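Local coordinates for Lmo2445 protein (Listeria monocytogenes EGD-e, PDB 5HZL) that is a secreted, internalin-like leucine-rich-repeat protein of unknown function that binds calcium ions, at residues Ile240-Lys243 against Thr248-Glu251. Numbering follows the deposited sequence.
Sequences IIIK and TLYE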
ATOM      1  N   ILE A 240      18.726  12.604 -16.409  1.00 75.51           N
ATOM      2  CA  ILE A 240      18.493  13.226 -15.084  1.00 69.41           C
ATOM      3  C   ILE A 240      18.561  14.766 -15.156  1.00 66.70           C
ATOM      4  O   ILE A 240      19.470  15.322 -15.762  1.00 69.84           O
ATOM      5  CB  ILE A 240      19.447  12.650 -14.022  1.00 68.51           C
ATOM      6  CG1 ILE A 240      19.306  13.409 -12.702  1.00 68.91           C
ATOM      7  CG2 ILE A 240      20.892  12.735 -14.479  1.00 72.97           C
ATOM      8  CD1 ILE A 240      20.090  12.796 -11.555  1.00 69.48           C
ATOM      9  N   ILE A 241      17.581  15.432 -14.540  1.00 61.80           N
ATOM     10  CA  ILE A 241      17.457  16.896 -14.534  1.00 60.64           C
ATOM     11  C   ILE A 241      17.345  17.408 -13.100  1.00 58.34           C
ATOM     12  O   ILE A 241      16.706  16.779 -12.272  1.00 57.72           O
ATOM     13  CB  ILE A 241      16.188  17.382 -15.316  1.00 61.75           C
ATOM     14  CG1 ILE A 241      16.210  16.990 -16.812  1.00 63.57           C
ATOM     15  CG2 ILE A 241      15.999  18.895 -15.203  1.00 62.62           C
ATOM     16  CD1 ILE A 241      15.985  15.525 -17.118  1.00 63.28           C
ATOM     17  N   ILE A 242      17.981  18.546 -12.819  1.00 59.19           N
ATOM     18  CA  ILE A 242      17.965  19.206 -11.504  1.00 57.87           C
ATOM     19  C   ILE A 242      17.270  20.555 -11.696  1.00 57.25           C
ATOM     20  O   ILE A 242      17.683  21.348 -12.532  1.00 60.14           O
ATOM     21  CB  ILE A 242      19.385  19.362 -10.886  1.00 59.27           C
ATOM     22  CG1 ILE A 242      19.834  18.070 -10.181  1.00 58.58           C
ATOM     23  CG2 ILE A 242      19.397  20.408  -9.778  1.00 60.22           C
ATOM     24  CD1 ILE A 242      19.901  16.839 -11.050  1.00 59.19           C
ATOM     25  N   LYS A 243      16.220  20.807 -10.925  1.00 56.23           N
ATOM     26  CA  LYS A 243      15.470  22.048 -11.038  1.00 58.11           C
ATOM     27  C   LYS A 243      15.414  22.775  -9.723  1.00 58.11           C
ATOM     28  O   LYS A 243      15.577  22.175  -8.665  1.00 57.29           O
ATOM     29  CB  LYS A 243      14.057  21.780 -11.532  1.00 58.88           C
ATOM     30  CG  LYS A 243      14.057  21.000 -12.823  1.00 61.35           C
ATOM     31  CD  LYS A 243      12.713  20.957 -13.517  1.00 63.85           C
ATOM     32  CE  LYS A 243      11.675  20.181 -12.754  1.00 63.25           C
ATOM     33  NZ  LYS A 243      10.427  20.219 -13.559  1.00 66.05           N
ATOM     34  N   THR A 248      14.787  24.611 -14.736  1.00 67.51           N
ATOM     35  CA  THR A 248      15.983  23.765 -14.855  1.00 66.68           C
ATOM     36  C   THR A 248      17.231  24.524 -14.401  1.00 66.42           C
ATOM     37  O   THR A 248      17.396  25.692 -14.732  1.00 67.21           O
ATOM     38  CB  THR A 248      16.160  23.234 -16.302  1.00 68.03           C
ATOM     39  OG1 THR A 248      15.023  22.436 -16.659  1.00 67.07           O
ATOM     40  CG2 THR A 248      17.412  22.379 -16.433  1.00 67.63           C
ATOM     41  N   LEU A 249      18.086  23.861 -13.624  1.00 64.79           N
ATOM     42  CA  LEU A 249      19.321  24.479 -13.125  1.00 66.11           C
ATOM     43  C   LEU A 249      20.495  23.895 -13.907  1.00 67.23           C
ATOM     44  O   LEU A 249      21.363  24.641 -14.343  1.00 69.71           O
ATOM     45  CB  LEU A 249      19.489  24.246 -11.622  1.00 64.33           C
ATOM     46  CG  LEU A 249      20.576  25.054 -10.901  1.00 65.79           C
ATOM     47  CD1 LEU A 249      20.242  26.539 -10.929  1.00 68.07           C
ATOM     48  CD2 LEU A 249      20.730  24.600  -9.457  1.00 64.15           C
ATOM     49  N   TYR A 250      20.518  22.567 -14.064  1.00 65.51           N
ATOM     50  CA  TYR A 250      21.561  21.868 -14.842  1.00 66.50           C
ATOM     51  C   TYR A 250      21.146  20.412 -15.098  1.00 66.16           C
ATOM     52  O   TYR A 250      20.327  19.867 -14.357  1.00 63.24           O
ATOM     53  CB  TYR A 250      22.955  21.941 -14.181  1.00 65.39           C
ATOM     54  CG  TYR A 250      23.087  21.233 -12.861  1.00 62.42           C
ATOM     55  CD1 TYR A 250      22.698  21.850 -11.675  1.00 61.54           C
ATOM     56  CD2 TYR A 250      23.631  19.954 -12.785  1.00 61.57           C
ATOM     57  CE1 TYR A 250      22.823  21.199 -10.447  1.00 59.58           C
ATOM     58  CE2 TYR A 250      23.767  19.298 -11.563  1.00 59.76           C
ATOM     59  CZ  TYR A 250      23.358  19.918 -10.397  1.00 58.70           C
ATOM     60  OH  TYR A 250      23.479  19.262  -9.185  1.00 56.27           O
ATOM     61  N   GLU A 251      21.696  19.810 -16.155  1.00 69.20           N
ATOM     62  CA  GLU A 251      21.426  18.414 -16.530  1.00 70.92           C
ATOM     63  C   GLU A 251      22.748  17.655 -16.472  1.00 71.83           C
ATOM     64  O   GLU A 251      23.456  17.565 -17.478  1.00 75.04           O
ATOM     65  CB  GLU A 251      20.835  18.307 -17.936  1.00 75.44           C
ATOM     66  CG  GLU A 251      19.517  19.039 -18.134  1.00 78.58           C
ATOM     67  CD  GLU A 251      18.965  18.927 -19.557  1.00 83.71           C
ATOM     68  OE1 GLU A 251      19.435  18.072 -20.346  1.00 86.15           O
ATOM     69  OE2 GLU A 251      18.040  19.701 -19.890  1.00 86.33           O
TER
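A classic beta bulge marks the beta hairpin of strands 240-244 and 247-250, where Leu249 and Tyr250 together face Ile242. The backbone bonds establish it: Leu249 N donates to Ile242 O at 2.8 Å, while Tyr250 N reaches the same Ile242 O by a weak bond of 3.4 Å. One carbonyl oxygen thus takes two successive amides, and the register slips by one residue between the Ile242–Tyr250 and Lys243–Thr248 pairs. Ile242 N returns a bond to Tyr250 O at 3.1 Å, completing the hydrogen-bonded pair. The N-to-C directions of the short segments lie 116° apart, well short of antiparallel.

Strand 247-250 is outermost within this chain in the mixed sheet of the C-terminal domain; on its other flank, strand 240-244 is bonded to strand 273-281 through Ile241 with Ser280 and Lys243 with Glu278. Across the hairpin, Ile241 CG2 comes within 4.0 Å of Thr248 OG1. The CG1 of Ile241 rests beside the aliphatic part of Glu251, the two side chains pointing the same way.

The side chains of Ile242 and Tyr250 share a face of the sheet. Tyr250 CG sits between its own backbone N and carbonyl carbon (chi1 65°), which sends the ring alongside Ile242, and its hydroxyl is anchored by a hydrogen bond with Glu266 N. Ile242 CB lies over one ring face, 4.1 Å from the centroid, a CH-pi contact, and Ile242 CG2 packs against Tyr250 CE1 at 3.6 Å.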